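Local coordinates for protein Bd3459 (Bdellovibrio bacteriovorus, PDB 5CEC) that acts as a predatory endopeptidase of the S13 D-Ala-D-Ala carboxypeptidase family, probably cleaving cell-wall peptides, and is bound by the ankyrin-type immunity protein Bd3460, at residues Y315-S320 with D330-A335; Y326-V331 with N375-F380; S353-T358 with K417-T422. The protein carries 1 engineered substitution. All coordinates share one frame; numbering follows the deposited sequence.

Contact 1 (Y315-S320 with D330-A335); sequences YSLDKS and DVMAVA
Leu317 of helix 307-322 reaches across to Val331 and Met332, which lie just before strand 333-334. This is core packing in the transpeptidase domain, whose fold is that of the serine beta-lactamase clan: helices lie against a central antiparallel sheet. The packed part is small, 83 Å² in all, and Leu317 gives about half of it. The CA atoms of Leu317 and Val331 are still 9.7 Å apart, and side chains alone close the gap. Leu317 holds CG anti to its backbone N (chi1 178°), and this sends the branched end out from the helix. Helix 72-84 packs on the same leucine through Val74, Thr77 and Val81. Val331 rests in turn on helix 240-250, and Met332 on Thr355 and Lys357 of strand 354-361.

The rest of the helical segment is looser. Tyr315, Ser316 and Lys319 make no contact with the loop segment and are at least partly open to solvent. Ser320, by contrast, is held to Asp82 of helix 72-84 by its hydroxyl. On the loop side, two carbonyls of buried residues are bonded to helix 240-250: Val331 O accepts from Asn248 and Met332 O from Lys245.

One methyl does all the touching for the helix, and it meets a branch of one residue and the sulfur of the next. Leu317 CD2 lies 4.3 Å from Val331 CG2 and 4.2 Å from Met332 SD.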
loop_
_atom_site.group_PDB
_atom_site.type_symbol
_atom_site.label_atom_id
_atom_site.label_comp_id
_atom_site.label_asym_id
_atom_site.label_seq_id
_atom_site.Cartn_x
_atom_site.Cartn_y
_atom_site.Cartn_z
ATOM N N TYR A 315 18.672 -2.437 7.679
ATOM C CA TYR A 315 19.600 -2.206 8.793
ATOM C C TYR A 315 19.808 -0.722 9.027
ATOM O O TYR A 315 19.714 -0.218 10.170
ATOM C CB TYR A 315 20.937 -2.860 8.504
ATOM C CG TYR A 315 21.938 -2.585 9.569
ATOM C CD1 TYR A 315 22.711 -1.429 9.551
ATOM C CD2 TYR A 315 22.090 -3.467 10.623
ATOM C CE1 TYR A 315 23.626 -1.177 10.540
ATOM C CE2 TYR A 315 22.986 -3.220 11.635
ATOM C CZ TYR A 315 23.775 -2.065 11.608
ATOM O OH TYR A 315 24.664 -1.778 12.570
ATOM N N SER A 316 20.059 0.005 7.944
ATOM C CA SER A 316 20.323 1.442 8.009
ATOM C C SER A 316 19.104 2.255 8.413
ATOM O O SER A 316 19.225 3.226 9.167
ATOM C CB SER A 316 20.919 1.947 6.690
ATOM O OG SER A 316 22.191 1.382 6.451
ATOM N N LEU A 317 17.917 1.891 7.901
ATOM C CA LEU A 317 16.701 2.566 8.270
ATOM C C LEU A 317 16.416 2.372 9.748
ATOM O O LEU A 317 16.043 3.331 10.456
ATOM C CB LEU A 317 15.550 2.048 7.398
ATOM C CG LEU A 317 14.169 2.640 7.704
ATOM C CD1 LEU A 317 14.143 4.164 7.604
ATOM C CD2 LEU A 317 13.157 2.052 6.743
ATOM N N ASP A 318 16.516 1.126 10.206
ATOM C CA ASP A 318 16.310 0.816 11.612
ATOM C C ASP A 318 17.270 1.644 12.486
ATOM O O ASP A 318 16.864 2.208 13.520
ATOM C CB ASP A 318 16.474 -0.682 11.858
ATOM C CG ASP A 318 15.536 -1.250 12.905
ATOM O OD1 ASP A 318 14.687 -0.528 13.471
ATOM O OD2 ASP A 318 15.665 -2.471 13.156
ATOM N N LYS A 319 18.523 1.746 12.064
ATOM C CA LYS A 319 19.544 2.458 12.843
ATOM C C LYS A 319 19.177 3.934 12.941
ATOM O O LYS A 319 19.192 4.510 14.038
ATOM C CB LYS A 319 20.924 2.320 12.210
ATOM C CG LYS A 319 22.022 3.018 13.016
ATOM C CD LYS A 319 23.353 2.798 12.347
ATOM C CE LYS A 319 24.456 3.525 13.077
ATOM N NZ LYS A 319 25.770 3.365 12.392
ATOM N N SER A 320 18.799 4.539 11.812
ATOM C CA SER A 320 18.458 5.958 11.797
ATOM C C SER A 320 17.189 6.240 12.618
ATOM O O SER A 320 17.122 7.236 13.359
ATOM C CB SER A 320 18.307 6.452 10.360
ATOM O OG SER A 320 19.559 6.383 9.659
ATOM N N ASP A 330 7.026 2.569 12.937
ATOM C CA ASP A 330 6.679 3.973 12.825
ATOM C C ASP A 330 6.631 4.507 11.410
ATOM O O ASP A 330 6.117 5.571 11.173
ATOM C CB ASP A 330 7.564 4.820 13.733
ATOM C CG ASP A 330 7.367 4.473 15.191
ATOM O OD1 ASP A 330 6.221 4.545 15.658
ATOM O OD2 ASP A 330 8.340 4.117 15.866
ATOM N N VAL A 331 7.183 3.749 10.463
ATOM C CA VAL A 331 7.177 4.163 9.067
ATOM C C VAL A 331 6.738 3.091 8.061
ATOM O O VAL A 331 6.562 3.412 6.895
ATOM C CB VAL A 331 8.539 4.739 8.618
ATOM C CG1 VAL A 331 8.927 5.944 9.477
ATOM C CG2 VAL A 331 9.627 3.680 8.621
ATOM N N MET A 332 6.553 1.862 8.511
ATOM C CA MET A 332 6.180 0.726 7.656
ATOM C C MET A 332 5.058 -0.053 8.304
ATOM O O MET A 332 4.823 0.056 9.518
ATOM C CB MET A 332 7.342 -0.248 7.435
ATOM C CG MET A 332 8.388 0.280 6.493
ATOM S SD MET A 332 9.913 -0.679 6.495
ATOM C CE MET A 332 9.272 -2.197 5.815
ATOM N N ALA A 333 4.284 -0.750 7.467
ATOM C CA ALA A 333 3.040 -1.383 7.895
ATOM C C ALA A 333 3.305 -2.647 8.702
ATOM O O ALA A 333 4.251 -3.387 8.431
ATOM C CB ALA A 333 2.215 -1.727 6.683
ATOM N N VAL A 334 2.422 -2.920 9.647
ATOM C CA VAL A 334 2.484 -4.082 10.526
ATOM C C VAL A 334 1.385 -5.069 10.126
ATOM O O VAL A 334 0.178 -4.734 10.081
ATOM C CB VAL A 334 2.351 -3.690 12.005
ATOM C CG1 VAL A 334 2.431 -4.920 12.886
ATOM C CG2 VAL A 334 3.446 -2.702 12.373
ATOM N N ALA A 335 1.827 -6.279 9.798
ATOM C CA ALA A 335 0.919 -7.326 9.341
ATOM C C ALA A 335 -0.235 -7.532 10.326
ATOM O O ALA A 335 -0.007 -7.684 11.551
ATOM C CB ALA A 335 1.654 -8.630 9.196
#

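Contact 2 (Y326-V331 with N375-F380); sequences YDLSDV and NGEIYF
Leu328 in the loop 326-331 meets Tyr379 and Glu377 on strand 376-385. The apolar part is a methyl against a ring. Leu328 CD1 sits at the edge of the Tyr379 ring, near its plane, 4.2 Å from CE1. The two side chains cross at about a right angle. Leu328 turns CG beside its backbone N (chi1 -72°), with CD1 toward the strand. The same methyl also lies 4.1 Å from Glu377 OE2, so it touches a carboxylate as well as a ring.

The polar link across the contact is indirect. One water accepts from Leu328 N at 2.9 Å and gives a weak bond to Glu377 OE2. The tyrosine hydroxyl looks elsewhere: Tyr379 OH is hydrogen-bonded to Asp318 OD2 of helix 307-322. Glu377 OE2 also lies close to Asp318 OD2. Two carboxylates that close probably share a proton, so one of them is likely neutral.

A third set of bonds shapes the loop itself. Asp327 N donates to Asp330 OD2 over 2.8 Å, nearly straight at 172°, on the anti side of the carboxylate. Asp330 N returns a bond to Asp327 O, and Val331 N bonds to Leu328 O. These bonds close a small turn in which Leu328 lies.

Glu377 and Tyr379, one on either side of Ile378 in sequence, fall on the same side of strand 376-385, which runs between strands 40-48 and 364-373 in the six-stranded sheet. Leu328 also packs on Leu317 of helix 307-322, on Ser370 of strand 364-373 and on Thr355 of strand 354-361. The loop is therefore wedged between helix 307-322 and one face of the sheet.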
loop_
_atom_site.group_PDB
_atom_site.type_symbol
_atom_site.label_atom_id
_atom_site.label_comp_id
_atom_site.label_asym_id
_atom_site.label_seq_id
_atom_site.Cartn_x
_atom_site.Cartn_y
_atom_site.Cartn_z
ATOM N N TYR A 326 12.527 5.553 17.482
ATOM C CA TYR A 326 11.493 4.980 16.651
ATOM C C TYR A 326 11.863 3.569 16.197
ATOM O O TYR A 326 13.023 3.163 16.278
ATOM C CB TYR A 326 11.195 5.842 15.436
ATOM C CG TYR A 326 10.670 7.215 15.777
ATOM C CD1 TYR A 326 9.524 7.349 16.546
ATOM C CD2 TYR A 326 11.258 8.367 15.266
ATOM C CE1 TYR A 326 9.011 8.591 16.846
ATOM C CE2 TYR A 326 10.732 9.622 15.536
ATOM C CZ TYR A 326 9.607 9.726 16.341
ATOM O OH TYR A 326 9.013 10.930 16.651
ATOM N N ASP A 327 10.854 2.849 15.714
ATOM C CA ASP A 327 10.963 1.475 15.223
ATOM C C ASP A 327 10.523 1.463 13.735
ATOM O O ASP A 327 9.920 2.440 13.217
ATOM C CB ASP A 327 9.960 0.534 15.967
ATOM C CG ASP A 327 10.231 0.392 17.461
ATOM O OD1 ASP A 327 11.359 0.571 17.912
ATOM O OD2 ASP A 327 9.280 0.047 18.182
ATOM N N LEU A 328 10.798 0.364 13.036
ATOM C CA LEU A 328 10.334 0.244 11.649
ATOM C C LEU A 328 8.807 0.429 11.564
ATOM O O LEU A 328 8.311 0.992 10.587
ATOM C CB LEU A 328 10.778 -1.071 11.022
ATOM C CG LEU A 328 12.268 -1.214 10.677
ATOM C CD1 LEU A 328 12.599 -2.602 10.215
ATOM C CD2 LEU A 328 12.688 -0.186 9.632
ATOM N N SER A 329 8.074 0.007 12.607
ATOM C CA SER A 329 6.606 0.163 12.634
ATOM C C SER A 329 6.118 1.621 12.689
ATOM O O SER A 329 4.943 1.863 12.526
ATOM C CB SER A 329 6.022 -0.591 13.815
ATOM O OG SER A 329 6.510 -0.038 15.025
ATOM N N ASP A 330 7.026 2.569 12.937
ATOM C CA ASP A 330 6.679 3.973 12.825
ATOM C C ASP A 330 6.631 4.507 11.410
ATOM O O ASP A 330 6.117 5.571 11.173
ATOM C CB ASP A 330 7.564 4.820 13.733
ATOM C CG ASP A 330 7.367 4.473 15.191
ATOM O OD1 ASP A 330 6.221 4.545 15.658
ATOM O OD2 ASP A 330 8.340 4.117 15.866
ATOM N N VAL A 331 7.183 3.749 10.463
ATOM C CA VAL A 331 7.177 4.163 9.067
ATOM C C VAL A 331 6.738 3.091 8.061
ATOM O O VAL A 331 6.562 3.412 6.895
ATOM C CB VAL A 331 8.539 4.739 8.618
ATOM C CG1 VAL A 331 8.927 5.944 9.477
ATOM C CG2 VAL A 331 9.627 3.680 8.621
ATOM N N ASN A 375 13.587 -15.649 18.896
ATOM C CA ASN A 375 15.014 -15.314 18.815
ATOM C C ASN A 375 15.405 -13.860 18.525
ATOM O O ASN A 375 16.610 -13.563 18.522
ATOM C CB ASN A 375 15.694 -16.142 17.746
ATOM C CG ASN A 375 15.751 -17.607 18.080
ATOM O OD1 ASN A 375 15.395 -18.036 19.181
ATOM N ND2 ASN A 375 16.201 -18.399 17.113
ATOM N N GLY A 376 14.446 -12.961 18.370
ATOM C CA GLY A 376 14.722 -11.552 18.100
ATOM C C GLY A 376 14.290 -11.103 16.709
ATOM O O GLY A 376 13.582 -11.815 15.972
ATOM N N GLU A 377 14.713 -9.887 16.384
ATOM C CA GLU A 377 14.291 -9.185 15.199
ATOM C C GLU A 377 15.160 -9.648 14.048
ATOM O O GLU A 377 16.382 -9.647 14.152
ATOM C CB GLU A 377 14.470 -7.686 15.394
ATOM C CG GLU A 377 14.129 -6.833 14.187
ATOM C CD GLU A 377 14.500 -5.355 14.316
ATOM O OE1 GLU A 377 15.202 -4.947 15.258
ATOM O OE2 GLU A 377 14.102 -4.589 13.438
ATOM N N ILE A 378 14.537 -10.062 12.954
ATOM C CA ILE A 378 15.259 -10.544 11.779
ATOM C C ILE A 378 14.808 -9.753 10.557
ATOM O O ILE A 378 13.605 -9.673 10.263
ATOM C CB ILE A 378 15.035 -12.034 11.538
ATOM C CG1 ILE A 378 15.329 -12.862 12.785
ATOM C CG2 ILE A 378 15.867 -12.528 10.353
ATOM C CD1 ILE A 378 14.923 -14.282 12.650
ATOM N N TYR A 379 15.758 -9.182 9.806
ATOM C CA TYR A 379 15.437 -8.540 8.524
ATOM C C TYR A 379 15.318 -9.578 7.418
ATOM O O TYR A 379 16.035 -10.587 7.412
ATOM C CB TYR A 379 16.553 -7.557 8.107
ATOM C CG TYR A 379 16.876 -6.513 9.146
ATOM C CD1 TYR A 379 15.882 -5.678 9.646
ATOM C CD2 TYR A 379 18.171 -6.350 9.645
ATOM C CE1 TYR A 379 16.156 -4.725 10.600
ATOM C CE2 TYR A 379 18.452 -5.391 10.594
ATOM C CZ TYR A 379 17.448 -4.593 11.092
ATOM O OH TYR A 379 17.723 -3.654 12.061
ATOM N N PHE A 380 14.405 -9.352 6.481
ATOM C CA PHE A 380 14.266 -10.253 5.353
ATOM C C PHE A 380 13.896 -9.498 4.095
ATOM O O PHE A 380 13.358 -8.394 4.154
ATOM C CB PHE A 380 13.174 -11.313 5.653
ATOM C CG PHE A 380 11.774 -10.772 5.596
ATOM C CD1 PHE A 380 11.095 -10.732 4.395
ATOM C CD2 PHE A 380 11.166 -10.222 6.726
ATOM C CE1 PHE A 380 9.828 -10.181 4.327
ATOM C CE2 PHE A 380 9.922 -9.660 6.648
ATOM C CZ PHE A 380 9.257 -9.648 5.455
HETATM O O HOH W 1 12.407 -1.689 14.296
#

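Contact 3 (S353-T358 with K417-T422); sequences STTAKT and KAIKYT. With SO4 (sulfate ion), chain C; SO4 (sulfate ion), chain F.
Ser353 and Ile419 meet over a flat group, the peptide that follows Ser353: Ile419 CG2 stands over one of its faces, 4.0 Å from Ser353 O. A second peptide is met in the same way. Ser353 CB comes over a face of the carbonyl of Lys417, 3.7 Å from Lys417 O. The polar atoms of this peptide bond to other groups. Lys417 O accepts from Ser372 OG, and Ala418 N donates to O3 of the chain F sulfate over 2.8 Å at 156°.

The rest of the contact is one isoleucine branch. Ile419 CD1 reaches Thr355 OG1 at 3.7 Å, and the two side chains cross at about a right angle. Ile419 places CG1 between its backbone N and carbonyl carbon (chi1 65°), which directs CD1 toward Thr355 OG1. Val334 and Ser372 also pack on this isoleucine. The hydroxyl of Ser353 serves its own turn, bonding to Val349 O.

Farther along the strand, Lys357 and Thr358 fit the K(T/S)G motif of the clan, beside a probable SxxK pair, Ser70 and Lys73. Thr358 OG1 donates to O4 of the chain C sulfate at 2.5 Å. Lys357 NZ is bonded to Thr358 O and lies 3.1 Å from the same sulfate oxygen. The sulfate, probably from the crystallisation liquor, is consistent with an anion-binding part of a probable active site.

Across the two segments the chemistry is van der Waals contact alone. Ser353 OG, Lys417 O and Ala418 N, polar atoms beside it, each bond to a partner outside the pair of segments.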
loop_
_atom_site.group_PDB
_atom_site.type_symbol
_atom_site.label_atom_id
_atom_site.label_comp_id
_atom_site.label_asym_id
_atom_site.label_seq_id
_atom_site.Cartn_x
_atom_site.Cartn_y
_atom_site.Cartn_z
ATOM N N SER A 353 3.609 -9.710 14.247
ATOM C CA SER A 353 5.054 -9.903 14.430
ATOM C C SER A 353 5.887 -9.266 13.333
ATOM O O SER A 353 7.090 -9.114 13.488
ATOM C CB SER A 353 5.374 -11.396 14.418
ATOM O OG SER A 353 5.155 -11.961 13.137
ATOM N N THR A 354 5.268 -8.961 12.199
ATOM C CA THR A 354 5.977 -8.679 10.955
ATOM C C THR A 354 5.669 -7.260 10.507
ATOM O O THR A 354 4.511 -6.866 10.442
ATOM C CB THR A 354 5.569 -9.704 9.909
ATOM O OG1 THR A 354 5.940 -10.991 10.396
ATOM C CG2 THR A 354 6.256 -9.469 8.579
ATOM N N THR A 355 6.732 -6.521 10.200
ATOM C CA THR A 355 6.647 -5.147 9.698
ATOM C C THR A 355 7.157 -5.232 8.284
ATOM O O THR A 355 8.312 -5.629 8.094
ATOM C CB THR A 355 7.486 -4.179 10.541
ATOM O OG1 THR A 355 7.130 -4.325 11.931
ATOM C CG2 THR A 355 7.296 -2.769 10.142
ATOM N N ALA A 356 6.371 -4.876 7.285
ATOM C CA ALA A 356 6.762 -5.221 5.905
ATOM C C ALA A 356 6.132 -4.307 4.866
ATOM O O ALA A 356 5.058 -3.720 5.092
ATOM C CB ALA A 356 6.424 -6.660 5.584
ATOM N N LYS A 357 6.806 -4.235 3.721
ATOM C CA LYS A 357 6.367 -3.516 2.551
ATOM C C LYS A 357 6.262 -4.519 1.406
ATOM O O LYS A 357 7.151 -5.297 1.162
ATOM C CB LYS A 357 7.385 -2.424 2.174
ATOM C CG LYS A 357 7.006 -1.606 0.922
ATOM C CD LYS A 357 5.885 -0.608 1.208
ATOM C CE LYS A 357 5.223 -0.122 -0.075
ATOM N NZ LYS A 357 4.308 -1.154 -0.663
ATOM N N THR A 358 5.145 -4.459 0.690
ATOM C CA THR A 358 4.845 -5.257 -0.485
ATOM C C THR A 358 5.291 -4.592 -1.788
ATOM O O THR A 358 5.482 -3.374 -1.862
ATOM C CB THR A 358 3.333 -5.465 -0.540
ATOM O OG1 THR A 358 2.694 -4.202 -0.440
ATOM C CG2 THR A 358 2.830 -6.370 0.581
ATOM N N LYS A 417 6.883 -13.392 17.905
ATOM C CA LYS A 417 6.738 -12.586 19.104
ATOM C C LYS A 417 6.065 -11.303 18.685
ATOM O O LYS A 417 6.554 -10.603 17.806
ATOM C CB LYS A 417 8.097 -12.314 19.749
ATOM C CG LYS A 417 8.022 -11.479 21.023
ATOM C CD LYS A 417 9.394 -11.166 21.606
ATOM C CE LYS A 417 9.251 -10.520 22.979
ATOM N NZ LYS A 417 10.333 -9.533 23.249
ATOM N N ALA A 418 4.948 -10.981 19.329
ATOM C CA ALA A 418 4.202 -9.773 19.017
ATOM C C ALA A 418 5.063 -8.556 19.292
ATOM O O ALA A 418 5.690 -8.455 20.360
ATOM C CB ALA A 418 2.910 -9.712 19.820
ATOM N N ILE A 419 5.116 -7.635 18.330
ATOM C CA ILE A 419 5.782 -6.354 18.569
ATOM C C ILE A 419 4.897 -5.440 19.398
ATOM O O ILE A 419 3.693 -5.659 19.520
ATOM C CB ILE A 419 6.248 -5.657 17.273
ATOM C CG1 ILE A 419 5.079 -5.241 16.385
ATOM C CG2 ILE A 419 7.187 -6.576 16.522
ATOM C CD1 ILE A 419 5.492 -4.360 15.221
ATOM N N LYS A 420 5.522 -4.436 19.986
ATOM C CA LYS A 420 4.801 -3.415 20.735
ATOM C C LYS A 420 4.328 -2.406 19.698
ATOM O O LYS A 420 5.126 -1.669 19.132
ATOM C CB LYS A 420 5.702 -2.751 21.794
ATOM C CG LYS A 420 5.039 -1.614 22.558
ATOM C CD LYS A 420 6.064 -0.773 23.313
ATOM C CE LYS A 420 5.465 0.557 23.753
ATOM N NZ LYS A 420 6.440 1.378 24.522
ATOM N N TYR A 421 3.034 -2.407 19.423
ATOM C CA TYR A 421 2.483 -1.596 18.348
ATOM C C TYR A 421 0.987 -1.409 18.553
ATOM O O TYR A 421 0.273 -2.387 18.766
ATOM C CB TYR A 421 2.717 -2.237 16.962
ATOM C CG TYR A 421 2.159 -1.358 15.854
ATOM C CD1 TYR A 421 2.718 -0.131 15.596
ATOM C CD2 TYR A 421 1.028 -1.732 15.120
ATOM C CE1 TYR A 421 2.197 0.712 14.622
ATOM C CE2 TYR A 421 0.489 -0.890 14.143
ATOM C CZ TYR A 421 1.074 0.337 13.913
ATOM O OH TYR A 421 0.599 1.206 12.985
ATOM N N THR A 422 0.530 -0.169 18.408
ATOM C CA THR A 422 -0.885 0.160 18.372
ATOM C C THR A 422 -1.127 0.814 17.007
ATOM O O THR A 422 -0.388 1.712 16.606
ATOM C CB THR A 422 -1.258 1.099 19.530
ATOM O OG1 THR A 422 -0.962 0.452 20.770
ATOM C CG2 THR A 422 -2.746 1.421 19.485
HETATM S S SO4 C . 1.785 -2.879 -3.783
HETATM O O1 SO4 C . 0.299 -2.733 -3.761
HETATM O O2 SO4 C . 2.221 -4.172 -4.333
HETATM O O3 SO4 C . 2.360 -1.660 -4.534
HETATM O O4 SO4 C . 2.310 -2.717 -2.418
HETATM S S SO4 F . 3.507 -13.128 22.230
HETATM O O1 SO4 F . 2.087 -12.947 22.611
HETATM O O2 SO4 F . 3.983 -14.478 22.635
HETATM O O3 SO4 F . 3.612 -12.974 20.769
HETATM O O4 SO4 F . 4.321 -12.091 22.906
#

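Contacts 1 and 2 are buried. Contact 3 is only partly so, with a largely exposed loop. Contacts 1 and 2 share Asp330 and Val331, and Thr355 of contact 3 packs near both. All three reach the six-stranded sheet: contact 1 just before its edge strand 333-334, contact 2 at strand 376-385, contact 3 at strand 354-361. Strands 333-334 and 354-361 are bonded neighbours, through Ala333 with Ala356 and Ala335 with Thr354. Contact 1 is purely apolar. Contact 2 adds a water and carboxylates. Contact 3 sets an isoleucine against backbone and hydroxyl, with sulfates bound near its two ends.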